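Local coordinates for aspartate aminotransferase (Thermotoga maritima, PDB 1O4S), which uses pyridoxal 5'-phosphate to move an amino group between L-aspartate and 2-oxoglutarate, giving oxaloacetate and L-glutamate, at residues P133-V136 / S137-P140; V189-R192 / R193-E197; S269-Q272 / S273-S277; A369-I372 / E373-T376. All blocks are in the same frame, centred on the assembly; numbering follows the deposited sequence.

Interaction 1 (P133-V136 / S137-P140); sequences PVWV and SYIP. With PLP (pyridoxal-5'-phosphate), chain M; SO4 (sulfate ion), chain K.
Trp135 and Tyr138 meet edge to face across a type I beta turn that runs from Trp135 to Tyr138 and leads into helix 138-144, in the cofactor pocket of this aminotransferase. The edge of the indole at Trp135 CE3 comes down on the face of the phenol, 3.5 Å from Tyr138 CE1, with the planes 81° apart. One indole face carries the pyridine ring of the cofactor, PLP C2 lying over its centre. The opposite face is taken by Ser137, whose CB sits 3.7 Å from the centroid of the six-membered ring in a CH-pi contact. With CG trans to the backbone N (chi1 -175°), the indole reaches between these two neighbours. Leucine in place of Trp135 would probably leave the cofactor ring without its flat cover and Tyr138 without an edge against its face. The polar ends are held from further off, Ser137 OG by Lys111 and Tyr138 OH by Asp213. Trp135 NE1 makes two weak bonds to a sulfate, which also binds Asn185 and Arg365, both probably substrate-binding, as in related enzymes. A water bridges from the turn into the helix, donating to Trp135 O at 2.6 Å and accepting from Ile139 N at 2.9 Å.

Interaction 2 (V189-R192 / R193-E197); sequences VVYR and REFLE
Leu196 reaches back from the first turn of helix 193-206 to Tyr191 and Arg192, in the loop that feeds the helix. Its side chain runs over the carbonyl of Arg192, the N-cap residue: Leu196 CB lies 3.9 Å from Arg192 O and CG closer, at 3.4 Å. There the chain forks. CD1 lies 3.9 Å from Tyr191 O, while CD2 comes to the edge of the Tyr191 ring and sits 4.2 Å from Tyr191 CB. CG opposite its own carbonyl carbon (chi1 -60°) sets the branch point over Arg192 O, within reach of the loop. Leu196 N gives a helical bond to Arg192 O, 3.3 Å long. An alanine here is likely to open a gap beside Tyr191 and leave its ring less firmly lodged. Phe195 flanks the same tyrosine, pointing the same way, with CE2 4.0 Å from Tyr191 CD2. On the outer side are the charges: Glu194 OE1 lies over one face of the Arg192 guanidinium with no N-H aimed at it, whereas Arg193 NE forms a salt bridge with Glu197 OE2 at 3.2 Å. The buried side rests on the large sheet, Tyr191 on Phe131 of strand 127-132 and Ile180 of strand 175-180, with Phe195 also on Phe131, while Leu196 spans Ile180 and Val231 of helix 228-231.

Interaction 3 (S269-Q272 / S273-S277); sequences SKIQ and SHTTS
Thr275 folds back on Ile271 in the last turn of helix 262-275, its OG1 donating to Ile271 O over 2.7 Å. The hydroxyl arrives from above the carbonyl plane, 39° out of it, brought there by a chi1 of 54° that tucks OG1 between the backbone N and the carbonyl carbon. The backbone N of Thr275 bonds the same oxygen only weakly, and the methyls CG2 of Ile271 and Thr275 touch at 4.0 Å. One residue on, Gln272 does similar work with its amide. NE2 donates to Ser277 O at 3.1 Å, and Thr276 OG1 donates to that oxygen at 2.9 Å, so two side chains grip the carbonyl of the residue where the chain leaves the helix with positive phi. The bend at chi2 (70°) turns the glutamine amide toward this oxygen. Behind these bonds stands helix 109-121: Asn116 donates to Gln272 OE1, and Gln112 meets both Gln272 NE2 and Thr276 OG1. The backbone carbonyls at the end are taken up across the dimer: Ser273 O by Lys111, His274 O by Gln141 and Thr276 O by Arg254, all of the second subunit, where His274 also packs on Pro140. This is a helix C-terminus packed at the subunit interface; in fold-type I aminotransferases the active sites lie between the two subunits, and Lys111 and Arg254 belong to the cofactor pocket.

Interaction 4 (A369-I372 / E373-T376); sequences ATSI and ERLT
Ser371 caps the N-terminus of helix 372-386 by accepting from Arg374 N, the classic serine N-cap. The bond from Arg374 N to Ser371 OG is 3.3 Å long and bends little from straight (159°). A chi1 of 60° places OG between the serine's own N and carbonyl carbon, and so in front of the first turn. The same OG also touches the arginine's aliphatic stem, 3.2 Å from Arg374 CG.

Among the backbone bonds, Leu375 N reaches Ser371 O at 2.9 Å. Thr376 adds a second kind of grip: its N (2.8 Å) and its OG1 (2.7 Å) both donate to Ile372 O, from opposite faces of the carbonyl plane, so one oxygen takes two bonds from a single residue. This fixes the hydroxyl against the helix backbone, with Ile372 CG2 beside it.

The van der Waals contacts belong to Leu375, which turns toward the loop; CD1 lies 3.6 Å from Thr370 O and CG 3.7 Å from Thr370 OG1. That threonine hydroxyl is buried here and has no polar partner in the model, sitting instead against Leu375 and, at 3.8 Å, Arg374 CB.

Charge comes from Arg374, whose guanidinium leads away to a salt bridge with Asp42. The turn thus links strand 363-367 to the last helix: Thr376 rests on Phe308 and Arg312 of helix 296-315, Ile372 on Glu304 of the same helix, Thr370 on the loop residue Leu46, and Leu375 on Phe368.

Overall arrangement
Interactions 1, 2 and 4 all mark the start of a helix, whereas interaction 3 is an end. Interactions 1 to 3 are partly buried. Interaction 1 lies nearest the middle of the chain and is chiefly aromatic, with the cofactor as a third partner; interaction 2, about 20 Å away between centres, pairs a buried apolar side against the seven-stranded sheet, whose strand 148-153 also meets interaction 1, with an outer fringe of charged residues. Interaction 3 is mostly hydrogen bonds and, like interaction 1, lies at the dimer interface, where Ser137 meets His274 of the other subunit. Interaction 4 is at the surface, beside the four-stranded sheet, about 40 Å from interaction 3 between centres, on the opposite side of the chain's centre.

Interaction 1 (P133-V136 / S137-P140)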
loop_
_atom_site.group_PDB
_atom_site.type_symbol
_atom_site.label_atom_id
_atom_site.label_comp_id
_atom_site.label_asym_id
_atom_site.label_seq_id
_atom_site.Cartn_x
_atom_site.Cartn_y
_atom_site.Cartn_z
ATOM N N PRO B 133 -20.270 17.466 -4.862
ATOM C CA PRO B 133 -20.148 16.136 -4.203
ATOM C C PRO B 133 -18.795 15.453 -4.411
ATOM O O PRO B 133 -18.274 15.460 -5.515
ATOM C CB PRO B 133 -21.285 15.308 -4.836
ATOM C CG PRO B 133 -22.304 16.341 -5.261
ATOM C CD PRO B 133 -21.501 17.571 -5.662
ATOM N N VAL B 134 -18.227 14.885 -3.354
ATOM C CA VAL B 134 -16.832 14.428 -3.409
ATOM C C VAL B 134 -16.679 12.986 -2.942
ATOM O O VAL B 134 -17.265 12.596 -1.956
ATOM C CB VAL B 134 -15.904 15.368 -2.599
ATOM C CG1 VAL B 134 -16.169 15.254 -1.107
ATOM C CG2 VAL B 134 -14.412 15.114 -2.908
ATOM N N TRP B 135 -15.884 12.200 -3.671
ATOM C CA TRP B 135 -15.592 10.817 -3.286
ATOM C C TRP B 135 -15.009 10.728 -1.853
ATOM O O TRP B 135 -14.253 11.590 -1.400
ATOM C CB TRP B 135 -14.631 10.172 -4.296
ATOM C CG TRP B 135 -14.361 8.731 -4.047
ATOM C CD1 TRP B 135 -15.291 7.733 -3.833
ATOM C CD2 TRP B 135 -13.081 8.093 -4.011
ATOM N NE1 TRP B 135 -14.650 6.528 -3.658
ATOM C CE2 TRP B 135 -13.297 6.716 -3.773
ATOM C CE3 TRP B 135 -11.764 8.541 -4.158
ATOM C CZ2 TRP B 135 -12.243 5.785 -3.679
ATOM C CZ3 TRP B 135 -10.691 7.583 -4.059
ATOM C CH2 TRP B 135 -10.952 6.241 -3.834
ATOM N N VAL B 136 -15.366 9.654 -1.168
ATOM C CA VAL B 136 -15.120 9.527 0.261
ATOM C C VAL B 136 -13.674 9.447 0.734
ATOM O O VAL B 136 -13.431 9.631 1.922
ATOM C CB VAL B 136 -15.895 8.332 0.854
ATOM C CG1 VAL B 136 -17.379 8.561 0.726
ATOM C CG2 VAL B 136 -15.499 7.011 0.173
ATOM N N SER B 137 -12.716 9.200 -0.150
ATOM C CA SER B 137 -11.360 8.882 0.315
ATOM C C SER B 137 -10.372 10.026 0.208
ATOM O O SER B 137 -9.330 10.032 0.862
ATOM C CB SER B 137 -10.811 7.647 -0.437
ATOM O OG SER B 137 -11.009 6.459 0.335
ATOM N N TYR B 138 -10.697 11.014 -0.612
ATOM C CA TYR B 138 -9.774 12.097 -0.880
ATOM C C TYR B 138 -9.377 12.867 0.393
ATOM O O TYR B 138 -8.187 13.171 0.625
ATOM C CB TYR B 138 -10.398 13.079 -1.879
ATOM C CG TYR B 138 -10.636 12.584 -3.289
ATOM C CD1 TYR B 138 -9.719 11.754 -3.943
ATOM C CD2 TYR B 138 -11.768 12.994 -3.996
ATOM C CE1 TYR B 138 -9.937 11.358 -5.246
ATOM C CE2 TYR B 138 -11.996 12.597 -5.284
ATOM C CZ TYR B 138 -11.076 11.795 -5.923
ATOM O OH TYR B 138 -11.314 11.418 -7.227
ATOM N N ILE B 139 -10.384 13.224 1.181
ATOM C CA ILE B 139 -10.183 14.051 2.338
ATOM C C ILE B 139 -9.387 13.274 3.401
ATOM O O ILE B 139 -8.411 13.792 3.914
ATOM C CB ILE B 139 -11.557 14.618 2.842
ATOM C CG1 ILE B 139 -12.005 15.715 1.855
ATOM C CG2 ILE B 139 -11.449 15.157 4.278
ATOM C CD1 ILE B 139 -13.405 16.291 2.087
ATOM N N PRO B 140 -9.790 12.052 3.732
ATOM C CA PRO B 140 -8.951 11.204 4.576
ATOM C C PRO B 140 -7.486 11.210 4.139
ATOM O O PRO B 140 -6.641 11.396 4.999
ATOM C CB PRO B 140 -9.605 9.841 4.420
ATOM C CG PRO B 140 -11.085 10.216 4.359
ATOM C CD PRO B 140 -11.078 11.395 3.431
HETATM N N1 PLP M . -11.316 7.506 -7.592
HETATM C C2 PLP M . -12.681 7.295 -7.592
HETATM C C2A PLP M . -13.529 8.532 -7.548
HETATM C C3 PLP M . -13.217 5.997 -7.596
HETATM O O3 PLP M . -14.431 5.831 -7.605
HETATM C C4 PLP M . -12.362 4.885 -7.659
HETATM C C4A PLP M . -12.951 3.458 -7.691
HETATM C C5 PLP M . -10.971 5.155 -7.680
HETATM C C6 PLP M . -10.480 6.458 -7.639
HETATM C C5A PLP M . -9.869 4.120 -7.746
HETATM O O4P PLP M . -9.859 2.912 -7.005
HETATM P P PLP M . -8.705 1.815 -7.184
HETATM O O1P PLP M . -9.497 0.566 -7.064
HETATM O O2P PLP M . -8.026 2.000 -8.477
HETATM O O3P PLP M . -7.901 2.109 -5.979
HETATM S S SO4 K . -17.292 4.087 -3.461
HETATM O O1 SO4 K . -17.414 4.765 -4.759
HETATM O O2 SO4 K . -17.256 5.139 -2.438
HETATM O O3 SO4 K . -18.358 3.098 -3.175
HETATM O O4 SO4 K . -16.055 3.327 -3.498
HETATM O O HOH W 1 -13.209 12.861 0.621
#

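Interaction 2 (V189-R192 / R193-E197)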
loop_
_atom_site.group_PDB
_atom_site.type_symbol
_atom_site.label_atom_id
_atom_site.label_comp_id
_atom_site.label_asym_id
_atom_site.label_seq_id
_atom_site.Cartn_x
_atom_site.Cartn_y
_atom_site.Cartn_z
ATOM N N VAL B 189 -20.927 13.268 -13.712
ATOM C CA VAL B 189 -20.703 14.344 -14.663
ATOM C C VAL B 189 -19.264 14.336 -15.152
ATOM O O VAL B 189 -18.369 13.750 -14.542
ATOM C CB VAL B 189 -21.057 15.758 -14.133
ATOM C CG1 VAL B 189 -22.502 15.791 -13.637
ATOM C CG2 VAL B 189 -20.041 16.239 -13.056
ATOM N N VAL B 190 -19.086 15.021 -16.274
ATOM C CA VAL B 190 -17.830 15.165 -16.954
ATOM C C VAL B 190 -17.611 16.675 -17.049
ATOM O O VAL B 190 -18.477 17.415 -17.491
ATOM C CB VAL B 190 -17.964 14.505 -18.327
ATOM C CG1 VAL B 190 -17.160 15.208 -19.382
ATOM C CG2 VAL B 190 -17.642 13.026 -18.280
ATOM N N TYR B 191 -16.445 17.137 -16.628
ATOM C CA TYR B 191 -16.145 18.556 -16.594
ATOM C C TYR B 191 -15.892 19.124 -17.991
ATOM O O TYR B 191 -15.264 18.484 -18.827
ATOM C CB TYR B 191 -14.941 18.815 -15.688
ATOM C CG TYR B 191 -15.197 18.678 -14.192
ATOM C CD1 TYR B 191 -16.477 18.435 -13.679
ATOM C CD2 TYR B 191 -14.147 18.830 -13.279
ATOM C CE1 TYR B 191 -16.698 18.323 -12.277
ATOM C CE2 TYR B 191 -14.367 18.737 -11.880
ATOM C CZ TYR B 191 -15.640 18.483 -11.400
ATOM O OH TYR B 191 -15.872 18.408 -10.054
ATOM N N ARG B 192 -16.363 20.362 -18.187
ATOM C CA ARG B 192 -16.386 21.038 -19.463
ATOM C C ARG B 192 -14.965 21.406 -19.840
ATOM O O ARG B 192 -14.136 21.680 -18.978
ATOM C CB ARG B 192 -17.242 22.327 -19.368
ATOM C CG ARG B 192 -18.756 22.131 -19.055
ATOM C CD ARG B 192 -19.658 21.726 -20.285
ATOM N NE ARG B 192 -20.281 22.870 -20.982
ATOM C CZ ARG B 192 -21.064 22.783 -22.077
ATOM N NH1 ARG B 192 -21.339 21.607 -22.649
ATOM N NH2 ARG B 192 -21.573 23.888 -22.612
ATOM N N ARG B 193 -14.698 21.414 -21.137
ATOM C CA ARG B 193 -13.383 21.719 -21.662
ATOM C C ARG B 193 -12.927 23.133 -21.262
ATOM O O ARG B 193 -11.779 23.345 -20.904
ATOM C CB ARG B 193 -13.412 21.571 -23.190
ATOM C CG ARG B 193 -12.090 21.901 -23.861
ATOM C CD ARG B 193 -12.061 21.692 -25.364
ATOM N NE ARG B 193 -10.689 21.880 -25.853
ATOM C CZ ARG B 193 -9.815 20.904 -26.151
ATOM N NH1 ARG B 193 -10.150 19.607 -26.061
ATOM N NH2 ARG B 193 -8.586 21.241 -26.563
ATOM N N GLU B 194 -13.845 24.091 -21.345
ATOM C CA GLU B 194 -13.605 25.494 -20.986
ATOM C C GLU B 194 -13.107 25.658 -19.530
ATOM O O GLU B 194 -12.164 26.412 -19.257
ATOM C CB GLU B 194 -14.871 26.348 -21.283
ATOM C CG GLU B 194 -16.197 25.563 -21.516
ATOM C CD GLU B 194 -16.272 24.757 -22.842
ATOM O OE1 GLU B 194 -16.800 23.609 -22.848
ATOM O OE2 GLU B 194 -15.817 25.269 -23.902
ATOM N N PHE B 195 -13.720 24.922 -18.608
ATOM C CA PHE B 195 -13.282 24.904 -17.214
ATOM C C PHE B 195 -11.830 24.381 -17.076
ATOM O O PHE B 195 -11.008 25.008 -16.424
ATOM C CB PHE B 195 -14.257 24.081 -16.354
ATOM C CG PHE B 195 -13.772 23.853 -14.951
ATOM C CD1 PHE B 195 -14.021 24.793 -13.954
ATOM C CD2 PHE B 195 -13.045 22.711 -14.634
ATOM C CE1 PHE B 195 -13.543 24.589 -12.649
ATOM C CE2 PHE B 195 -12.579 22.501 -13.355
ATOM C CZ PHE B 195 -12.818 23.443 -12.351
ATOM N N LEU B 196 -11.526 23.260 -17.728
ATOM C CA LEU B 196 -10.227 22.597 -17.630
ATOM C C LEU B 196 -9.083 23.405 -18.233
ATOM O O LEU B 196 -8.015 23.482 -17.647
ATOM C CB LEU B 196 -10.301 21.201 -18.302
ATOM C CG LEU B 196 -11.341 20.266 -17.675
ATOM C CD1 LEU B 196 -11.453 18.958 -18.437
ATOM C CD2 LEU B 196 -10.979 20.002 -16.180
ATOM N N GLU B 197 -9.309 23.971 -19.418
ATOM C CA GLU B 197 -8.362 24.894 -20.073
ATOM C C GLU B 197 -8.044 26.078 -19.178
ATOM O O GLU B 197 -6.895 26.520 -19.094
ATOM C CB GLU B 197 -8.935 25.434 -21.408
ATOM C CG GLU B 197 -9.110 24.357 -22.472
ATOM C CD GLU B 197 -9.648 24.867 -23.799
ATOM O OE1 GLU B 197 -10.619 25.667 -23.826
ATOM O OE2 GLU B 197 -9.089 24.446 -24.831
#

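Interaction 3 (S269-Q272 / S273-S277)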
loop_
_atom_site.group_PDB
_atom_site.type_symbol
_atom_site.label_atom_id
_atom_site.label_comp_id
_atom_site.label_asym_id
_atom_site.label_seq_id
_atom_site.Cartn_x
_atom_site.Cartn_y
_atom_site.Cartn_z
ATOM N N SER B 269 7.793 7.845 -6.368
ATOM C CA SER B 269 8.443 6.551 -6.376
ATOM C C SER B 269 9.142 6.246 -5.035
ATOM O O SER B 269 9.161 5.113 -4.568
ATOM C CB SER B 269 9.360 6.444 -7.631
ATOM O OG SER B 269 8.462 6.697 -8.688
ATOM N N LYS B 270 9.694 7.274 -4.410
ATOM C CA LYS B 270 10.250 7.166 -3.077
ATOM C C LYS B 270 9.170 6.828 -2.060
ATOM O O LYS B 270 9.369 5.946 -1.291
ATOM C CB LYS B 270 10.967 8.460 -2.682
ATOM C CG LYS B 270 12.257 8.684 -3.430
ATOM C CD LYS B 270 12.861 10.045 -3.056
ATOM C CE LYS B 270 14.063 10.384 -3.938
ATOM N NZ LYS B 270 14.241 11.865 -4.109
ATOM N N ILE B 271 8.023 7.502 -2.099
ATOM C CA ILE B 271 6.904 7.158 -1.232
ATOM C C ILE B 271 6.526 5.667 -1.417
ATOM O O ILE B 271 6.386 4.935 -0.443
ATOM C CB ILE B 271 5.630 8.038 -1.486
ATOM C CG1 ILE B 271 5.913 9.555 -1.443
ATOM C CG2 ILE B 271 4.542 7.707 -0.432
ATOM C CD1 ILE B 271 6.462 10.015 -0.150
ATOM N N GLN B 272 6.346 5.257 -2.677
ATOM C CA GLN B 272 5.893 3.912 -3.034
ATOM C C GLN B 272 6.856 2.914 -2.466
ATOM O O GLN B 272 6.470 1.937 -1.837
ATOM C CB GLN B 272 5.798 3.752 -4.571
ATOM C CG GLN B 272 5.242 2.391 -5.071
ATOM C CD GLN B 272 3.774 2.195 -4.795
ATOM O OE1 GLN B 272 3.024 3.146 -4.735
ATOM N NE2 GLN B 272 3.357 0.953 -4.682
ATOM N N SER B 273 8.135 3.219 -2.642
ATOM C CA SER B 273 9.189 2.311 -2.285
ATOM C C SER B 273 9.247 2.044 -0.763
ATOM O O SER B 273 9.449 0.894 -0.328
ATOM C CB SER B 273 10.529 2.872 -2.770
ATOM O OG SER B 273 11.572 2.070 -2.324
ATOM N N HIS B 274 9.092 3.096 0.043
ATOM C CA HIS B 274 9.263 2.947 1.471
ATOM C C HIS B 274 7.990 2.514 2.189
ATOM O O HIS B 274 8.073 2.059 3.328
ATOM C CB HIS B 274 9.803 4.239 2.069
ATOM C CG HIS B 274 11.165 4.591 1.569
ATOM N ND1 HIS B 274 12.243 3.748 1.731
ATOM C CD2 HIS B 274 11.622 5.672 0.895
ATOM C CE1 HIS B 274 13.310 4.293 1.176
ATOM N NE2 HIS B 274 12.954 5.451 0.645
ATOM N N THR B 275 6.839 2.663 1.533
ATOM C CA THR B 275 5.557 2.381 2.172
ATOM C C THR B 275 5.082 0.942 1.945
ATOM O O THR B 275 4.840 0.237 2.903
ATOM C CB THR B 275 4.453 3.386 1.774
ATOM O OG1 THR B 275 4.316 3.463 0.351
ATOM C CG2 THR B 275 4.800 4.818 2.264
ATOM N N THR B 276 4.918 0.542 0.690
ATOM C CA THR B 276 4.490 -0.800 0.305
ATOM C C THR B 276 5.522 -1.522 -0.536
ATOM O O THR B 276 5.379 -2.716 -0.785
ATOM C CB THR B 276 3.194 -0.770 -0.558
ATOM O OG1 THR B 276 3.399 0.035 -1.738
ATOM C CG2 THR B 276 2.078 -0.138 0.163
ATOM N N SER B 277 6.521 -0.783 -1.001
ATOM C CA SER B 277 7.385 -1.221 -2.074
ATOM C C SER B 277 6.567 -1.497 -3.352
ATOM O O SER B 277 5.432 -0.994 -3.517
ATOM C CB SER B 277 8.169 -2.454 -1.666
ATOM O OG SER B 277 9.358 -2.451 -2.407
#

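Interaction 4 (A369-I372 / E373-T376)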
loop_
_atom_site.group_PDB
_atom_site.type_symbol
_atom_site.label_atom_id
_atom_site.label_comp_id
_atom_site.label_asym_id
_atom_site.label_seq_id
_atom_site.Cartn_x
_atom_site.Cartn_y
_atom_site.Cartn_z
ATOM N N ALA B 369 -24.150 -0.930 -11.571
ATOM C CA ALA B 369 -23.305 -2.094 -11.840
ATOM C C ALA B 369 -24.106 -3.335 -11.462
ATOM O O ALA B 369 -23.674 -4.163 -10.668
ATOM C CB ALA B 369 -21.962 -2.003 -11.085
ATOM N N THR B 370 -25.312 -3.426 -12.012
ATOM C CA THR B 370 -26.120 -4.636 -11.966
ATOM C C THR B 370 -26.996 -4.743 -13.211
ATOM O O THR B 370 -27.110 -3.808 -14.000
ATOM C CB THR B 370 -26.978 -4.751 -10.664
ATOM O OG1 THR B 370 -28.220 -4.068 -10.807
ATOM C CG2 THR B 370 -26.364 -4.028 -9.480
ATOM N N SER B 371 -27.589 -5.914 -13.389
ATOM C CA SER B 371 -28.359 -6.193 -14.582
ATOM C C SER B 371 -29.588 -5.278 -14.714
ATOM O O SER B 371 -30.136 -4.797 -13.715
ATOM C CB SER B 371 -28.788 -7.644 -14.566
ATOM O OG SER B 371 -29.567 -7.887 -13.424
ATOM N N ILE B 372 -30.007 -5.050 -15.962
ATOM C CA ILE B 372 -31.228 -4.312 -16.232
ATOM C C ILE B 372 -32.389 -4.947 -15.501
ATOM O O ILE B 372 -33.262 -4.235 -14.999
ATOM C CB ILE B 372 -31.480 -4.167 -17.756
ATOM C CG1 ILE B 372 -30.557 -3.074 -18.286
ATOM C CG2 ILE B 372 -32.943 -3.774 -18.052
ATOM C CD1 ILE B 372 -30.711 -2.784 -19.734
ATOM N N GLU B 373 -32.349 -6.272 -15.376
ATOM C CA GLU B 373 -33.391 -7.027 -14.681
ATOM C C GLU B 373 -33.536 -6.582 -13.219
ATOM O O GLU B 373 -34.629 -6.313 -12.734
ATOM C CB GLU B 373 -33.086 -8.534 -14.729
ATOM C CG GLU B 373 -34.188 -9.389 -14.089
ATOM C CD GLU B 373 -33.853 -10.882 -13.994
ATOM O OE1 GLU B 373 -32.681 -11.240 -14.199
ATOM O OE2 GLU B 373 -34.776 -11.698 -13.710
ATOM N N ARG B 374 -32.415 -6.540 -12.530
ATOM C CA ARG B 374 -32.391 -6.174 -11.124
ATOM C C ARG B 374 -32.659 -4.688 -10.935
ATOM O O ARG B 374 -33.333 -4.310 -9.988
ATOM C CB ARG B 374 -31.045 -6.543 -10.500
ATOM C CG ARG B 374 -30.800 -8.026 -10.443
ATOM C CD ARG B 374 -31.626 -8.740 -9.400
ATOM N NE ARG B 374 -30.950 -8.754 -8.094
ATOM C CZ ARG B 374 -31.540 -9.082 -6.936
ATOM N NH1 ARG B 374 -32.834 -9.397 -6.901
ATOM N NH2 ARG B 374 -30.826 -9.063 -5.807
ATOM N N LEU B 375 -32.104 -3.870 -11.832
ATOM C CA LEU B 375 -32.375 -2.444 -11.858
ATOM C C LEU B 375 -33.870 -2.168 -12.032
ATOM O O LEU B 375 -34.400 -1.245 -11.435
ATOM C CB LEU B 375 -31.590 -1.762 -12.971
ATOM C CG LEU B 375 -30.080 -1.591 -12.761
ATOM C CD1 LEU B 375 -29.478 -1.120 -14.053
ATOM C CD2 LEU B 375 -29.798 -0.599 -11.666
ATOM N N THR B 376 -34.531 -2.973 -12.859
ATOM C CA THR B 376 -35.944 -2.801 -13.124
ATOM C C THR B 376 -36.739 -3.060 -11.870
ATOM O O THR B 376 -37.673 -2.318 -11.568
ATOM C CB THR B 376 -36.433 -3.756 -14.225
ATOM O OG1 THR B 376 -35.788 -3.449 -15.459
ATOM C CG2 THR B 376 -37.913 -3.500 -14.531
#